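Local coordinates for minor capsid protein VP1 (Human bocavirus 3, PDB 5US7) that self-assembles in 60 copies into the T=1 icosahedral capsid shell of this human parvovirus, at residues Trp356-Ala361 with Ile520-Trp525; Tyr97-Gln102 with Pro172-Val177; Lys74-Ile79 with Gln88-Thr93. All blocks are in the same frame, centred on the assembly; numbering follows the deposited sequence.

Interaction 1 (Trp356-Ala361 with Ile520-Trp525)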
loop_
_atom_site.group_PDB
_atom_site.type_symbol
_atom_site.label_atom_id
_atom_site.label_comp_id
_atom_site.label_asym_id
_atom_site.label_seq_id
_atom_site.Cartn_x
_atom_site.Cartn_y
_atom_site.Cartn_z
ATOM N N TRP A 356 -8.828 55.494 -101.901
ATOM C CA TRP A 356 -7.400 55.339 -101.660
ATOM C C TRP A 356 -6.784 54.556 -102.807
ATOM O O TRP A 356 -7.485 53.929 -103.599
ATOM C CB TRP A 356 -7.133 54.656 -100.323
ATOM C CG TRP A 356 -7.622 53.266 -100.252
ATOM C CD1 TRP A 356 -6.904 52.140 -100.484
ATOM C CD2 TRP A 356 -8.946 52.838 -99.940
ATOM N NE1 TRP A 356 -7.690 51.034 -100.326
ATOM C CE2 TRP A 356 -8.953 51.438 -99.992
ATOM C CE3 TRP A 356 -10.127 53.504 -99.617
ATOM C CZ2 TRP A 356 -10.090 50.693 -99.735
ATOM C CZ3 TRP A 356 -11.251 52.766 -99.364
ATOM C CH2 TRP A 356 -11.228 51.374 -99.425
ATOM N N TYR A 357 -5.454 54.607 -102.904
ATOM C CA TYR A 357 -4.768 54.036 -104.054
ATOM C C TYR A 357 -4.253 52.617 -103.886
ATOM O O TYR A 357 -3.794 52.041 -104.876
ATOM C CB TYR A 357 -3.607 54.922 -104.487
ATOM C CG TYR A 357 -4.085 56.098 -105.260
ATOM C CD1 TYR A 357 -4.440 55.954 -106.582
ATOM C CD2 TYR A 357 -4.173 57.344 -104.691
ATOM C CE1 TYR A 357 -4.891 57.003 -107.307
ATOM C CE2 TYR A 357 -4.614 58.410 -105.419
ATOM C CZ TYR A 357 -4.968 58.235 -106.729
ATOM O OH TYR A 357 -5.414 59.296 -107.472
ATOM N N GLN A 358 -4.262 52.050 -102.685
ATOM C CA GLN A 358 -3.973 50.626 -102.533
ATOM C C GLN A 358 -2.523 50.276 -102.866
ATOM O O GLN A 358 -2.035 49.212 -102.480
ATOM C CB GLN A 358 -4.931 49.814 -103.414
ATOM C CG GLN A 358 -4.808 48.318 -103.313
ATOM C CD GLN A 358 -5.173 47.816 -101.946
ATOM O OE1 GLN A 358 -4.306 47.523 -101.130
ATOM N NE2 GLN A 358 -6.465 47.724 -101.680
ATOM N N THR A 359 -1.811 51.173 -103.537
ATOM C CA THR A 359 -0.428 50.958 -103.926
ATOM C C THR A 359 0.343 52.255 -103.761
ATOM O O THR A 359 -0.188 53.336 -104.037
ATOM C CB THR A 359 -0.297 50.490 -105.383
ATOM O OG1 THR A 359 -0.936 51.437 -106.248
ATOM C CG2 THR A 359 -0.920 49.125 -105.573
ATOM N N PRO A 360 1.600 52.179 -103.325
ATOM C CA PRO A 360 2.407 53.397 -103.224
ATOM C C PRO A 360 2.778 53.989 -104.565
ATOM O O PRO A 360 3.128 55.173 -104.621
ATOM C CB PRO A 360 3.651 52.929 -102.463
ATOM C CG PRO A 360 3.189 51.729 -101.709
ATOM C CD PRO A 360 2.234 51.048 -102.636
ATOM N N ALA A 361 2.711 53.221 -105.647
ATOM C CA ALA A 361 3.137 53.701 -106.955
ATOM C C ALA A 361 1.928 54.244 -107.701
ATOM O O ALA A 361 1.074 53.479 -108.157
ATOM C CB ALA A 361 3.808 52.582 -107.746
ATOM N N ILE A 520 -0.635 40.874 -106.627
ATOM C CA ILE A 520 -1.716 41.421 -107.429
ATOM C C ILE A 520 -2.706 42.113 -106.506
ATOM O O ILE A 520 -3.097 41.569 -105.468
ATOM C CB ILE A 520 -2.360 40.305 -108.257
ATOM C CG1 ILE A 520 -1.313 39.682 -109.166
ATOM C CG2 ILE A 520 -3.510 40.838 -109.081
ATOM C CD1 ILE A 520 -1.722 38.382 -109.743
ATOM N N GLN A 521 -3.036 43.300 -106.820
ATOM C CA GLN A 521 -3.851 44.003 -105.846
ATOM C C GLN A 521 -5.334 43.836 -106.145
ATOM O O GLN A 521 -5.721 43.639 -107.299
ATOM C CB GLN A 521 -3.502 45.483 -105.838
ATOM C CG GLN A 521 -2.097 45.774 -105.386
ATOM C CD GLN A 521 -1.821 45.281 -103.991
ATOM O OE1 GLN A 521 -2.680 45.333 -103.120
ATOM N NE2 GLN A 521 -0.608 44.813 -103.766
ATOM N N PRO A 522 -6.182 43.909 -105.123
ATOM C CA PRO A 522 -7.624 44.004 -105.373
ATOM C C PRO A 522 -7.948 45.292 -106.106
ATOM O O PRO A 522 -7.522 46.373 -105.701
ATOM C CB PRO A 522 -8.228 43.979 -103.969
ATOM C CG PRO A 522 -7.139 44.457 -103.095
ATOM C CD PRO A 522 -5.881 43.921 -103.687
ATOM N N THR A 523 -8.703 45.174 -107.194
ATOM C CA THR A 523 -8.934 46.341 -108.036
ATOM C C THR A 523 -10.025 47.241 -107.481
ATOM O O THR A 523 -9.893 48.467 -107.513
ATOM C CB THR A 523 -9.287 45.911 -109.455
ATOM O OG1 THR A 523 -10.463 45.096 -109.427
ATOM C CG2 THR A 523 -8.148 45.128 -110.062
ATOM N N THR A 524 -11.113 46.665 -106.982
ATOM C CA THR A 524 -12.265 47.456 -106.589
ATOM C C THR A 524 -12.842 46.890 -105.302
ATOM O O THR A 524 -12.239 46.049 -104.638
ATOM C CB THR A 524 -13.334 47.465 -107.689
ATOM O OG1 THR A 524 -13.745 46.120 -107.960
ATOM C CG2 THR A 524 -12.817 48.112 -108.972
ATOM N N TRP A 525 -13.997 47.420 -104.933
ATOM C CA TRP A 525 -14.956 46.783 -104.047
ATOM C C TRP A 525 -15.681 45.721 -104.878
ATOM O O TRP A 525 -15.725 45.840 -106.102
ATOM C CB TRP A 525 -15.915 47.843 -103.524
ATOM C CG TRP A 525 -15.278 48.765 -102.576
ATOM C CD1 TRP A 525 -14.316 49.667 -102.864
ATOM C CD2 TRP A 525 -15.665 49.008 -101.224
ATOM N NE1 TRP A 525 -13.994 50.390 -101.750
ATOM C CE2 TRP A 525 -14.823 50.010 -100.729
ATOM C CE3 TRP A 525 -16.619 48.455 -100.374
ATOM C CZ2 TRP A 525 -14.901 50.471 -99.429
ATOM C CZ3 TRP A 525 -16.691 48.915 -99.085
ATOM C CH2 TRP A 525 -15.838 49.906 -98.619
#

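Interaction 2 (Tyr97-Gln102 with Pro172-Val177)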
loop_
_atom_site.group_PDB
_atom_site.type_symbol
_atom_site.label_atom_id
_atom_site.label_comp_id
_atom_site.label_asym_id
_atom_site.label_seq_id
_atom_site.Cartn_x
_atom_site.Cartn_y
_atom_site.Cartn_z
ATOM N N TYR A 97 10.060 54.980 -86.774
ATOM C CA TYR A 97 9.037 54.390 -85.929
ATOM C C TYR A 97 8.331 53.258 -86.655
ATOM O O TYR A 97 8.320 53.185 -87.883
ATOM C CB TYR A 97 8.038 55.451 -85.466
ATOM C CG TYR A 97 7.253 56.074 -86.578
ATOM C CD1 TYR A 97 6.006 55.597 -86.911
ATOM C CD2 TYR A 97 7.769 57.120 -87.309
ATOM C CE1 TYR A 97 5.293 56.150 -87.922
ATOM C CE2 TYR A 97 7.061 57.678 -88.327
ATOM C CZ TYR A 97 5.823 57.189 -88.630
ATOM O OH TYR A 97 5.103 57.748 -89.651
ATOM N N PHE A 98 7.751 52.365 -85.864
ATOM C CA PHE A 98 6.961 51.249 -86.356
ATOM C C PHE A 98 5.493 51.638 -86.332
ATOM O O PHE A 98 4.995 52.113 -85.309
ATOM C CB PHE A 98 7.161 50.011 -85.487
ATOM C CG PHE A 98 8.572 49.542 -85.398
ATOM C CD1 PHE A 98 9.111 48.730 -86.368
ATOM C CD2 PHE A 98 9.352 49.886 -84.320
ATOM C CE1 PHE A 98 10.400 48.295 -86.274
ATOM C CE2 PHE A 98 10.644 49.447 -84.222
ATOM C CZ PHE A 98 11.166 48.648 -85.201
ATOM N N ASN A 99 4.798 51.416 -87.439
ATOM C CA ASN A 99 3.372 51.702 -87.538
ATOM C C ASN A 99 2.635 50.403 -87.827
ATOM O O ASN A 99 2.713 49.875 -88.938
ATOM C CB ASN A 99 3.106 52.736 -88.623
ATOM C CG ASN A 99 1.687 53.226 -88.612
ATOM O OD1 ASN A 99 1.029 53.220 -87.578
ATOM N ND2 ASN A 99 1.207 53.670 -89.762
ATOM N N PHE A 100 1.903 49.907 -86.836
ATOM C CA PHE A 100 1.174 48.654 -86.946
ATOM C C PHE A 100 -0.282 48.840 -87.319
ATOM O O PHE A 100 -1.040 47.872 -87.290
ATOM C CB PHE A 100 1.264 47.869 -85.645
ATOM C CG PHE A 100 2.641 47.439 -85.306
ATOM C CD1 PHE A 100 3.196 46.341 -85.917
ATOM C CD2 PHE A 100 3.378 48.120 -84.371
ATOM C CE1 PHE A 100 4.464 45.940 -85.609
ATOM C CE2 PHE A 100 4.643 47.721 -84.058
ATOM C CZ PHE A 100 5.188 46.629 -84.678
ATOM N N ASN A 101 -0.702 50.053 -87.646
ATOM C CA ASN A 101 -2.123 50.367 -87.699
ATOM C C ASN A 101 -2.634 50.121 -89.109
ATOM O O ASN A 101 -2.498 50.969 -89.989
ATOM C CB ASN A 101 -2.322 51.815 -87.276
ATOM C CG ASN A 101 -3.753 52.179 -87.112
ATOM O OD1 ASN A 101 -4.573 51.346 -86.777
ATOM N ND2 ASN A 101 -4.067 53.442 -87.337
ATOM N N GLN A 102 -3.289 48.975 -89.288
ATOM C CA GLN A 102 -4.045 48.590 -90.472
ATOM C C GLN A 102 -4.480 47.148 -90.276
ATOM O O GLN A 102 -3.825 46.409 -89.542
ATOM C CB GLN A 102 -3.208 48.730 -91.734
ATOM C CG GLN A 102 -3.940 48.460 -93.002
ATOM C CD GLN A 102 -3.089 48.744 -94.194
ATOM O OE1 GLN A 102 -1.999 49.283 -94.065
ATOM N NE2 GLN A 102 -3.561 48.357 -95.364
ATOM N N PRO A 172 -4.017 57.901 -89.264
ATOM C CA PRO A 172 -4.556 56.859 -90.135
ATOM C C PRO A 172 -4.240 57.109 -91.597
ATOM O O PRO A 172 -3.869 58.207 -92.008
ATOM C CB PRO A 172 -6.061 56.939 -89.878
ATOM C CG PRO A 172 -6.161 57.485 -88.524
ATOM C CD PRO A 172 -5.070 58.494 -88.431
ATOM N N TRP A 173 -4.374 56.043 -92.378
ATOM C CA TRP A 173 -4.356 56.039 -93.834
ATOM C C TRP A 173 -3.001 56.319 -94.447
ATOM O O TRP A 173 -2.905 56.363 -95.669
ATOM C CB TRP A 173 -5.363 57.019 -94.437
ATOM C CG TRP A 173 -6.728 56.549 -94.257
ATOM C CD1 TRP A 173 -7.626 56.970 -93.338
ATOM C CD2 TRP A 173 -7.345 55.487 -94.970
ATOM N NE1 TRP A 173 -8.791 56.265 -93.463
ATOM C CE2 TRP A 173 -8.637 55.340 -94.460
ATOM C CE3 TRP A 173 -6.930 54.653 -96.007
ATOM C CZ2 TRP A 173 -9.520 54.399 -94.950
ATOM C CZ3 TRP A 173 -7.803 53.724 -96.488
ATOM C CH2 TRP A 173 -9.083 53.603 -95.967
ATOM N N ASP A 174 -1.962 56.552 -93.663
ATOM C CA ASP A 174 -0.662 56.814 -94.251
ATOM C C ASP A 174 0.072 55.513 -94.538
ATOM O O ASP A 174 0.021 54.566 -93.754
ATOM C CB ASP A 174 0.182 57.713 -93.347
ATOM C CG ASP A 174 0.423 57.115 -91.981
ATOM O OD1 ASP A 174 -0.199 56.089 -91.645
ATOM O OD2 ASP A 174 1.255 57.671 -91.239
ATOM N N GLU A 175 0.738 55.474 -95.684
ATOM C CA GLU A 175 1.672 54.412 -96.010
ATOM C C GLU A 175 2.859 54.494 -95.063
ATOM O O GLU A 175 3.113 55.544 -94.486
ATOM C CB GLU A 175 2.130 54.559 -97.453
ATOM C CG GLU A 175 0.997 54.427 -98.431
ATOM C CD GLU A 175 1.391 54.787 -99.838
ATOM O OE1 GLU A 175 2.492 55.341 -100.025
ATOM O OE2 GLU A 175 0.589 54.524 -100.758
ATOM N N ASP A 176 3.656 53.416 -95.016
ATOM C CA ASP A 176 4.606 53.036 -93.961
ATOM C C ASP A 176 4.084 51.975 -93.009
ATOM O O ASP A 176 4.793 51.593 -92.074
ATOM C CB ASP A 176 5.075 54.205 -93.069
ATOM C CG ASP A 176 4.009 54.720 -92.096
ATOM O OD1 ASP A 176 2.909 54.142 -91.990
ATOM O OD2 ASP A 176 4.281 55.736 -91.424
ATOM N N VAL A 177 2.859 51.505 -93.193
ATOM C CA VAL A 177 2.332 50.561 -92.221
ATOM C C VAL A 177 3.093 49.256 -92.417
ATOM O O VAL A 177 3.869 49.118 -93.366
ATOM C CB VAL A 177 0.812 50.389 -92.398
ATOM C CG1 VAL A 177 0.212 49.531 -91.308
ATOM C CG2 VAL A 177 0.145 51.727 -92.412
#

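Interaction 3 (Lys74-Ile79 with Gln88-Thr93)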
loop_
_atom_site.group_PDB
_atom_site.type_symbol
_atom_site.label_atom_id
_atom_site.label_comp_id
_atom_site.label_asym_id
_atom_site.label_seq_id
_atom_site.Cartn_x
_atom_site.Cartn_y
_atom_site.Cartn_z
ATOM N N LYS A 74 16.414 69.994 -87.379
ATOM C CA LYS A 74 16.054 70.681 -88.620
ATOM C C LYS A 74 14.569 70.973 -88.837
ATOM O O LYS A 74 13.915 70.248 -89.590
ATOM C CB LYS A 74 16.523 69.853 -89.817
ATOM C CG LYS A 74 17.997 69.608 -89.912
ATOM C CD LYS A 74 18.264 68.696 -91.084
ATOM C CE LYS A 74 19.734 68.446 -91.280
ATOM N NZ LYS A 74 19.950 67.510 -92.410
ATOM N N THR A 75 14.003 71.990 -88.190
ATOM C CA THR A 75 12.632 72.386 -88.508
ATOM C C THR A 75 12.583 73.038 -89.888
ATOM O O THR A 75 13.173 74.103 -90.091
ATOM C CB THR A 75 12.107 73.359 -87.463
ATOM O OG1 THR A 75 12.793 74.606 -87.594
ATOM C CG2 THR A 75 12.384 72.826 -86.088
ATOM N N GLU A 76 11.803 72.458 -90.806
ATOM C CA GLU A 76 11.993 72.715 -92.233
ATOM C C GLU A 76 11.352 74.008 -92.722
ATOM O O GLU A 76 11.971 74.745 -93.498
ATOM C CB GLU A 76 11.449 71.552 -93.056
ATOM C CG GLU A 76 12.221 70.289 -92.871
ATOM C CD GLU A 76 11.777 69.533 -91.652
ATOM O OE1 GLU A 76 10.846 69.997 -90.960
ATOM O OE2 GLU A 76 12.377 68.485 -91.373
ATOM N N SER A 77 10.113 74.289 -92.307
ATOM C CA SER A 77 9.281 75.251 -93.029
ATOM C C SER A 77 9.107 74.770 -94.462
ATOM O O SER A 77 9.754 75.283 -95.379
ATOM C CB SER A 77 9.856 76.668 -92.983
ATOM O OG SER A 77 9.849 77.173 -91.660
ATOM N N ILE A 78 8.255 73.763 -94.654
ATOM C CA ILE A 78 8.206 72.975 -95.881
ATOM C C ILE A 78 7.638 73.786 -97.034
ATOM O O ILE A 78 8.362 74.154 -97.967
ATOM C CB ILE A 78 7.348 71.715 -95.670
ATOM C CG1 ILE A 78 7.935 70.834 -94.574
ATOM C CG2 ILE A 78 7.226 70.930 -96.961
ATOM C CD1 ILE A 78 7.014 69.724 -94.148
ATOM N N ILE A 79 6.335 74.043 -96.979
ATOM C CA ILE A 79 5.547 74.729 -98.002
ATOM C C ILE A 79 5.460 73.857 -99.253
ATOM O O ILE A 79 6.442 73.205 -99.631
ATOM C CB ILE A 79 6.132 76.120 -98.309
ATOM C CG1 ILE A 79 5.983 77.041 -97.097
ATOM C CG2 ILE A 79 5.478 76.751 -99.516
ATOM C CD1 ILE A 79 7.226 77.163 -96.261
ATOM N N GLN A 88 2.925 74.130 -93.670
ATOM C CA GLN A 88 3.390 73.518 -92.422
ATOM C C GLN A 88 4.905 73.407 -92.343
ATOM O O GLN A 88 5.563 72.977 -93.291
ATOM C CB GLN A 88 2.797 72.118 -92.249
ATOM C CG GLN A 88 1.348 72.056 -91.859
ATOM C CD GLN A 88 0.428 72.086 -93.037
ATOM O OE1 GLN A 88 0.861 72.217 -94.178
ATOM N NE2 GLN A 88 -0.858 71.935 -92.773
ATOM N N ARG A 89 5.449 73.828 -91.199
ATOM C CA ARG A 89 6.893 73.847 -91.001
ATOM C C ARG A 89 7.441 72.494 -90.565
ATOM O O ARG A 89 8.558 72.125 -90.943
ATOM C CB ARG A 89 7.264 74.934 -89.995
ATOM C CG ARG A 89 6.847 74.673 -88.574
ATOM C CD ARG A 89 7.403 75.761 -87.694
ATOM N NE ARG A 89 6.828 77.053 -88.047
ATOM C CZ ARG A 89 7.352 78.224 -87.709
ATOM N NH1 ARG A 89 8.472 78.270 -87.008
ATOM N NH2 ARG A 89 6.755 79.346 -88.075
ATOM N N CYS A 90 6.678 71.755 -89.772
ATOM C CA CYS A 90 7.051 70.438 -89.245
ATOM C C CYS A 90 8.373 70.527 -88.476
ATOM O O CYS A 90 8.725 71.593 -87.961
ATOM C CB CYS A 90 7.067 69.464 -90.402
ATOM S SG CYS A 90 7.480 67.770 -89.985
ATOM N N VAL A 91 9.150 69.443 -88.507
ATOM C CA VAL A 91 10.407 69.211 -87.790
ATOM C C VAL A 91 10.883 67.859 -88.290
ATOM O O VAL A 91 10.100 67.080 -88.832
ATOM C CB VAL A 91 10.301 69.138 -86.251
ATOM C CG1 VAL A 91 9.871 70.424 -85.583
ATOM C CG2 VAL A 91 9.419 68.004 -85.856
ATOM N N SER A 92 12.144 67.543 -88.080
ATOM C CA SER A 92 12.644 66.232 -88.439
ATOM C C SER A 92 13.370 65.637 -87.252
ATOM O O SER A 92 13.890 66.353 -86.401
ATOM C CB SER A 92 13.570 66.290 -89.630
ATOM O OG SER A 92 12.859 66.633 -90.795
ATOM N N THR A 93 13.375 64.323 -87.184
ATOM C CA THR A 93 14.113 63.686 -86.119
ATOM C C THR A 93 15.001 62.610 -86.712
ATOM O O THR A 93 14.711 62.080 -87.787
ATOM C CB THR A 93 13.172 63.065 -85.084
ATOM O OG1 THR A 93 12.355 62.088 -85.723
ATOM C CG2 THR A 93 12.280 64.112 -84.496
#

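Interaction 1 (Trp356-Ala361 with Ile520-Trp525)
Trp356 reaches Trp525 because its CG sits between the backbone N and the carbonyl carbon, with chi1 at 65°. Gln358 has its CG opposite the backbone N, chi1 -177°, and this extends the side chain to Gln521 and Pro522. Its chain then bends at chi2. The two tryptophan side chains run at about a right angle, while their ring planes are inclined at 62°, an oblique aromatic contact. CH2 of Trp356 comes to the NE1-CE2-CZ2 part of Trp525, 3.7 Å from NE1 and 3.8 Å from CZ2. The Trp356 six-membered and Trp525 five-membered ring centroids are 5.8 Å apart. NE1 of Trp525 bonds weakly to the carbonyl of Ile370.

At the other end, the Gln358 and Gln521 amides have nearly parallel planes. CG of Gln358 lies 4.0 Å from CB of Gln521. The ring of Pro522 stands across the Gln358 side chain, and its CG is 4.1 Å from CD of Gln358. Thr359 adds an apolar touch alongside Gln521, where its CG2 comes to 3.6 Å from CG of Gln521. The other branch turns back on its own loop: Thr359 OG1 donates to Tyr357 O at 3.2 Å.

This buried contact packs the GH loop, between jelly-roll strands 236-248 and 445-449, against the C-terminal tail. The segments run in roughly opposite directions. A neighbouring subunit closes in on the 356-361 side, where its Arg284 bonds to the carbonyl of Thr359. Residues 356-361 lie between helix 331-334 and strand 381-382, and residues 520-525 follow strand 466-482.

Interaction 2 (Tyr97-Gln102 with Pro172-Val177)
Asn99 and Val177 bring the two backbones together, with CA atoms 4.9 Å apart. CA of Val177 makes a C-H...O contact of 3.4 Å with O of Asn99. The setting is the jelly-roll core of the parvovirus capsid protein. Residues 97-102 leave strand 96-98, and residues 172-177 belong to the loop before strand 185-190. CG of Asn99 lies opposite its backbone N (chi1 -171°), which carries the amide to Asp176.

Each oxygen of the Asp176 carboxylate has a partner, one firm and one weak. Tyr97 OH gives a weak hydrogen bond to Asp176 OD2 at 2.8 Å. The phenol ring and the carboxylate are almost perpendicular. Asp174 OD1 lies beside this pair, 3.4 Å from ND2 of Asn99. Both aspartates pack against a neighbouring subunit, on its Pro265 and Val264. Val177 packs against residues 99-102: its CG1 is 3.3 Å from Asn101 O, its CG2 3.5 Å from Asn99 ND2 and its CB 3.5 Å from Gln102 OE1. The Asn101 amide itself is bound to the backbone of Trp417 and, weakly, of Ile416.

ND2 of Asn99 donates to OD1 of Asp176 at 2.8 Å, N-H...O angle 164°, on the syn side but tilted 26° from the carboxylate plane.

Interaction 3 (Lys74-Ile79 with Gln88-Thr93)
The loop joining jelly-roll strands 54-65 and 96-98, the BC loop of parvovirus capsid proteins, folds back on itself here. Its two limbs run roughly antiparallel, but neither is a regular strand. Backbone groups hold them together. O of Arg89 accepts a hydrogen bond from N of Ser77 at 3.0 Å, in the carbonyl plane and on a lone pair. The same oxygen takes a weak, bent bond from N of Glu76 at 3.3 Å. One residue further, N of Ile78 donates to O of Gln88 at 3.1 Å.

Side chains add apolar contacts. The methyl of Thr75 meets Val91, with CG2 of Thr75 3.5 Å from CG1 of Val91. The Thr75 torsion, chi1 70°, sets CG2 beside the backbone N and opposite the carbonyl carbon. Its OG1 bonds weakly to the carbonyl of Asp514 of a third subunit. CD1 of Ile78 rests on CB of Cys90 at 3.8 Å. The subunit that also contacts interactions 1 and 2 packs on both Ile78 and Cys90 through its Pro262. The Glu76 carboxylate is modelled beside Ser92, but their placement is doubtful because the oxygens overlap.

The three bonds between the limbs all run from amides of residues 76-78 to carbonyls of 88 and 89. The pairing therefore rests on main-chain chemistry, while side chains such as Thr75 and Ile78 also serve the subunit interfaces.

Interactions 1 and 2 touch directly, with centres 16 Å apart. CD2 of Trp356 lies 3.7 Å from CZ3 of Trp173, where the two indoles meet. CA of Pro360 is 3.3 Å from OE2 of Glu175. Arg284 of a neighbouring subunit ties the pair further, by a hydrogen bond to Thr359 and a salt bridge to Glu175. Interaction 3 stands apart, with centres about 21 Å from interaction 2 and 30 Å from interaction 1. It is joined to interaction 2 along the chain, since 88-93 leads into 97-102. All three contacts meet that neighbouring subunit. The phospholipase A2-like region belongs to the VP1-unique N-terminus, which this VP2 chain does not carry.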